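Local coordinates for protein enoyl-CoA hydratase EchA1 (Mycobacterium marinum, PDB 3QXI) that probably catalyses the reversible addition of water across the double bond of enoyl-CoA thioesters, as enoyl-CoA hydratases of the crotonase superfamily do, at residues V19-R24 with M51-A56; R223-S226 with A232-M235. One frame throughout, in Å; residues are numbered along the deposited sequence.

Contact 1 and contact 2 share no secondary-structure element, and their centres lie 29 Å apart, with about 17 Å between nearest atoms. Contact 1 is a surface contact, where the strand at the edge of the main sheet, 17-22, meets the end of helix 41-56 through long polar side chains and one weak hydrogen bond. Contact 2 is more buried and lies farther from the centre of the chain, where the loop before helix 230-243 folds back on that helix and a tryptophan ring packs against glutamine side chains. A second subunit lies against contact 2, whereas no other chain of the assembly touches the segments of contact 1.

Contact 1 of 2, residues V19-R24 with M51-A56; sequences VEQRDR and MDRLDA
The strand residues of 19-24 and the last helical residues of 51-56 keep well apart as backbones: the closest CA atoms, those of Val19 and Arg53, are 9.9 Å from each other. Long side chains must therefore span the gap, and arginine and glutamine suit such a surface site, having flexible aliphatic stems and polar ends that tolerate water. Arg53 reaches over from the helix with CG anti to its backbone N (chi1 165°) and its chain extended as far as NE, which carries the guanidinium to the strand. There its NH2 gives a weak hydrogen bond to Gln21 OE1, 3.3 Å long and well bent, with 122° at the hydrogen. The oxygen lies at the edge of the guanidinium, near its plane, although the amide itself is turned steeply against that plane. The other polar atom of the amide, Gln21 NE2, donates to Asp23 O at 2.9 Å, a nearly straight bond (166°), in the amide plane, that is consistent with OE1 being the atom turned to Arg53.

Within this chain strand 17-22 is an outermost strand of the main sheet of the crotonase fold, antiparallel to 25-30, and helix 41-56 lies in the crossover from 25-30 to the parallel strand 62-67. Val19 CG1 approaches Arg53 NH1 obliquely at 4.1 Å, a loose contact of one methyl of the beta-branched Val19, whose side chain also packs on Leu26. Glu20 points away from the helix and pairs instead along its own strand, its OE2 forming a salt bridge with Arg22 NE at 2.9 Å. Leu54 also packs on Leu26.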
loop_
_atom_site.group_PDB
_atom_site.type_symbol
_atom_site.label_atom_id
_atom_site.label_comp_id
_atom_site.label_asym_id
_atom_site.label_seq_id
_atom_site.Cartn_x
_atom_site.Cartn_y
_atom_site.Cartn_z
ATOM N N VAL B 19 -4.385 1.227 -34.441
ATOM C CA VAL B 19 -3.192 1.877 -33.932
ATOM C C VAL B 19 -3.025 3.167 -34.717
ATOM O O VAL B 19 -3.072 3.173 -35.939
ATOM C CB VAL B 19 -1.907 0.984 -34.087
ATOM C CG1 VAL B 19 -0.666 1.688 -33.556
ATOM C CG2 VAL B 19 -2.072 -0.379 -33.410
ATOM N N GLU B 20 -2.836 4.263 -34.011
ATOM C CA GLU B 20 -2.716 5.556 -34.657
ATOM C C GLU B 20 -1.735 6.438 -33.902
ATOM O O GLU B 20 -1.736 6.475 -32.669
ATOM C CB GLU B 20 -4.088 6.226 -34.720
ATOM C CG GLU B 20 -4.071 7.667 -35.184
ATOM C CD GLU B 20 -5.375 8.371 -34.907
ATOM O OE1 GLU B 20 -6.372 7.679 -34.599
ATOM O OE2 GLU B 20 -5.400 9.615 -35.005
ATOM N N GLN B 21 -0.898 7.141 -34.647
ATOM C CA GLN B 21 0.064 8.047 -34.047
ATOM C C GLN B 21 -0.447 9.475 -34.151
ATOM O O GLN B 21 -0.888 9.899 -35.210
ATOM C CB GLN B 21 1.418 7.885 -34.737
ATOM C CG GLN B 21 2.523 8.765 -34.199
ATOM C CD GLN B 21 3.878 8.439 -34.807
ATOM O OE1 GLN B 21 4.028 7.438 -35.503
ATOM N NE2 GLN B 21 4.878 9.279 -34.528
ATOM N N ARG B 22 -0.445 10.201 -33.037
ATOM C CA ARG B 22 -0.674 11.644 -33.079
ATOM C C ARG B 22 0.538 12.275 -32.451
ATOM O O ARG B 22 0.684 12.243 -31.229
ATOM C CB ARG B 22 -1.933 12.068 -32.311
ATOM C CG ARG B 22 -3.182 11.344 -32.735
ATOM C CD ARG B 22 -4.440 12.079 -32.324
ATOM N NE ARG B 22 -5.591 11.221 -32.587
ATOM C CZ ARG B 22 -6.828 11.438 -32.153
ATOM N NH1 ARG B 22 -7.120 12.511 -31.420
ATOM N NH2 ARG B 22 -7.778 10.565 -32.460
ATOM N N ASP B 23 1.425 12.825 -33.284
ATOM C CA ASP B 23 2.643 13.431 -32.780
ATOM C C ASP B 23 3.538 12.347 -32.192
ATOM O O ASP B 23 3.963 11.454 -32.915
ATOM C CB ASP B 23 2.296 14.451 -31.702
ATOM C CG ASP B 23 3.016 15.746 -31.882
ATOM O OD1 ASP B 23 4.231 15.716 -32.226
ATOM O OD2 ASP B 23 2.344 16.789 -31.690
ATOM N N ARG B 24 3.826 12.422 -30.892
ATOM C CA ARG B 24 4.693 11.430 -30.226
ATOM C C ARG B 24 3.874 10.469 -29.342
ATOM O O ARG B 24 4.413 9.717 -28.548
ATOM C CB ARG B 24 5.793 12.114 -29.403
ATOM C CG ARG B 24 6.613 13.191 -30.131
ATOM C CD ARG B 24 7.734 13.701 -29.236
ATOM N NE ARG B 24 8.578 12.590 -28.793
ATOM C CZ ARG B 24 9.579 12.068 -29.501
ATOM N NH1 ARG B 24 9.889 12.577 -30.687
ATOM N NH2 ARG B 24 10.264 11.031 -29.030
ATOM N N MET B 51 2.764 -2.546 -28.396
ATOM C CA MET B 51 3.710 -2.184 -27.323
ATOM C C MET B 51 5.173 -2.256 -27.791
ATOM O O MET B 51 5.976 -1.374 -27.461
ATOM C CB MET B 51 3.510 -3.051 -26.062
ATOM C CG MET B 51 2.100 -2.970 -25.403
ATOM S SD MET B 51 1.386 -1.306 -25.187
ATOM C CE MET B 51 -0.352 -1.647 -24.923
ATOM N N ASP B 52 5.506 -3.321 -28.537
ATOM C CA ASP B 52 6.780 -3.408 -29.243
ATOM C C ASP B 52 7.020 -2.158 -30.105
ATOM O O ASP B 52 8.080 -1.527 -30.020
ATOM C CB ASP B 52 6.833 -4.666 -30.133
ATOM C CG ASP B 52 6.924 -5.960 -29.326
ATOM O OD1 ASP B 52 7.165 -5.900 -28.106
ATOM O OD2 ASP B 52 6.745 -7.047 -29.918
ATOM N N ARG B 53 6.038 -1.812 -30.927
ATOM C CA ARG B 53 6.152 -0.629 -31.775
ATOM C C ARG B 53 6.455 0.609 -30.911
ATOM O O ARG B 53 7.410 1.351 -31.177
ATOM C CB ARG B 53 4.887 -0.414 -32.617
ATOM C CG ARG B 53 4.829 0.983 -33.228
ATOM C CD ARG B 53 4.041 1.095 -34.536
ATOM N NE ARG B 53 4.097 2.483 -35.022
ATOM C CZ ARG B 53 3.225 3.051 -35.858
ATOM N NH1 ARG B 53 2.194 2.365 -36.354
ATOM N NH2 ARG B 53 3.386 4.326 -36.203
ATOM N N LEU B 54 5.661 0.787 -29.856
ATOM C CA LEU B 54 5.775 1.941 -28.964
ATOM C C LEU B 54 7.198 2.070 -28.406
ATOM O O LEU B 54 7.807 3.156 -28.467
ATOM C CB LEU B 54 4.733 1.849 -27.835
ATOM C CG LEU B 54 4.983 2.735 -26.601
ATOM C CD1 LEU B 54 4.810 4.232 -26.938
ATOM C CD2 LEU B 54 4.129 2.310 -25.385
ATOM N N ASP B 55 7.705 0.956 -27.873
ATOM C CA ASP B 55 9.054 0.903 -27.316
ATOM C C ASP B 55 10.185 1.117 -28.307
ATOM O O ASP B 55 11.158 1.799 -27.990
ATOM C CB ASP B 55 9.261 -0.367 -26.484
ATOM C CG ASP B 55 8.648 -0.235 -25.095
ATOM O OD1 ASP B 55 8.291 0.908 -24.764
ATOM O OD2 ASP B 55 8.524 -1.244 -24.348
ATOM N N ALA B 56 10.027 0.587 -29.518
ATOM C CA ALA B 56 11.079 0.624 -30.539
ATOM C C ALA B 56 11.153 1.966 -31.297
ATOM O O ALA B 56 12.228 2.360 -31.760
ATOM C CB ALA B 56 10.896 -0.552 -31.516
#

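Contact 2 of 2, residues R223-S226 with A232-M235; sequences RGWS and AQQM
Trp225 lays one face of its indole against the side chain of Gln233, which crosses the ring from the six-membered to the five-membered part. The CB of Gln233 sits 3.8 Å from the centroid of the six-membered ring and only 13° from the ring normal, a CH-pi contact made over the middle of the face. From there the glutamine chain runs on, extended beyond CG: CG passes above the pyrrole and the amide comes down at its CD1 corner, CD nearly over CD1, with Gln233 NE2 3.2 Å from Trp225 CD1. Amide and indole planes are 35° apart, so the overlap is inclined rather than a parallel stack. Glutamine suits this place because its methylenes can lie over the indole while the polar amide reaches past the CD1 corner toward Thr229; its NE2 also makes a weak hydrogen bond to Thr229 OG1 in the connection between the segments.

The bond from CA to CB of Trp225 points toward the helix, and with CG beside the backbone N and anti to the carbonyl carbon (chi1 -59°) the ring lies against Gln233. The benzo end of the indole reaches Gln234 obliquely, CZ3 being 3.7 Å from Gln234 N and 3.9 Å from Gln234 CB. The Gln234 side chain itself then leads away from the loop, and the residue packs on Gly147 of the second subunit. Trp225 likewise meets Leu152 of that subunit, and within its own chain its broad indole also touches Arg230 and Ile237. Nearby, the small hydroxyl of Ser226 bonds to Thr229 OG1.

A loop joining helices 209-221 and 230-243 thus doubles back on the first turn of the second, in the C-terminal helical part characteristic of crotonase-fold enzymes, which packs against neighbouring subunits.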
loop_
_atom_site.group_PDB
_atom_site.type_symbol
_atom_site.label_atom_id
_atom_site.label_comp_id
_atom_site.label_asym_id
_atom_site.label_seq_id
_atom_site.Cartn_x
_atom_site.Cartn_y
_atom_site.Cartn_z
ATOM N N ARG B 223 9.965 -2.096 -5.778
ATOM C CA ARG B 223 9.223 -2.886 -4.786
ATOM C C ARG B 223 9.940 -4.210 -4.533
ATOM O O ARG B 223 9.824 -4.791 -3.435
ATOM C CB ARG B 223 7.737 -3.085 -5.161
ATOM C CG ARG B 223 7.409 -4.256 -6.111
ATOM C CD ARG B 223 5.880 -4.495 -6.240
ATOM N NE ARG B 223 5.133 -3.265 -6.554
ATOM C CZ ARG B 223 4.274 -2.655 -5.727
ATOM N NH1 ARG B 223 3.994 -3.159 -4.516
ATOM N NH2 ARG B 223 3.670 -1.542 -6.132
ATOM N N GLY B 224 10.720 -4.653 -5.521
ATOM C CA GLY B 224 11.452 -5.898 -5.395
ATOM C C GLY B 224 12.854 -5.732 -4.857
ATOM O O GLY B 224 13.662 -6.666 -4.920
ATOM N N TRP B 225 13.169 -4.544 -4.333
ATOM C CA TRP B 225 14.548 -4.324 -3.897
ATOM C C TRP B 225 14.600 -4.210 -2.395
ATOM O O TRP B 225 13.791 -3.498 -1.782
ATOM C CB TRP B 225 15.168 -3.081 -4.499
ATOM C CG TRP B 225 15.239 -3.011 -5.963
ATOM C CD1 TRP B 225 15.247 -4.045 -6.855
ATOM C CD2 TRP B 225 15.370 -1.813 -6.732
ATOM N NE1 TRP B 225 15.352 -3.561 -8.137
ATOM C CE2 TRP B 225 15.430 -2.190 -8.089
ATOM C CE3 TRP B 225 15.444 -0.456 -6.398
ATOM C CZ2 TRP B 225 15.566 -1.250 -9.135
ATOM C CZ3 TRP B 225 15.549 0.490 -7.430
ATOM C CH2 TRP B 225 15.622 0.081 -8.787
ATOM N N SER B 226 15.573 -4.886 -1.806
ATOM C CA SER B 226 15.749 -4.876 -0.365
ATOM C C SER B 226 16.253 -3.510 0.119
ATOM O O SER B 226 16.855 -2.751 -0.651
ATOM C CB SER B 226 16.691 -6.012 0.053
ATOM O OG SER B 226 18.013 -5.710 -0.307
ATOM N N ALA B 232 21.702 1.038 -4.370
ATOM C CA ALA B 232 22.735 0.624 -5.314
ATOM C C ALA B 232 22.069 0.194 -6.609
ATOM O O ALA B 232 22.566 0.502 -7.700
ATOM C CB ALA B 232 23.564 -0.531 -4.728
ATOM N N GLN B 233 20.943 -0.515 -6.494
ATOM C CA GLN B 233 20.177 -0.928 -7.685
ATOM C C GLN B 233 19.624 0.274 -8.449
ATOM O O GLN B 233 19.692 0.313 -9.690
ATOM C CB GLN B 233 19.081 -1.922 -7.335
ATOM C CG GLN B 233 19.682 -3.193 -6.691
ATOM C CD GLN B 233 18.749 -4.414 -6.740
ATOM O OE1 GLN B 233 18.612 -5.065 -7.787
ATOM N NE2 GLN B 233 18.145 -4.759 -5.591
ATOM N N GLN B 234 19.141 1.268 -7.705
ATOM C CA GLN B 234 18.653 2.500 -8.305
ATOM C C GLN B 234 19.809 3.152 -9.056
ATOM O O GLN B 234 19.647 3.537 -10.212
ATOM C CB GLN B 234 18.077 3.434 -7.226
ATOM C CG GLN B 234 17.516 4.765 -7.715
ATOM C CD GLN B 234 16.970 5.648 -6.593
ATOM O OE1 GLN B 234 15.751 5.847 -6.492
ATOM N NE2 GLN B 234 17.866 6.195 -5.755
ATOM N N MET B 235 20.976 3.237 -8.404
ATOM C CA MET B 235 22.157 3.896 -8.996
ATOM C C MET B 235 22.559 3.349 -10.375
ATOM O O MET B 235 22.981 4.119 -11.240
ATOM C CB MET B 235 23.353 3.862 -8.040
ATOM C CG MET B 235 24.624 4.542 -8.579
ATOM S SD MET B 235 24.363 6.259 -9.046
ATOM C CE MET B 235 24.564 7.106 -7.474
#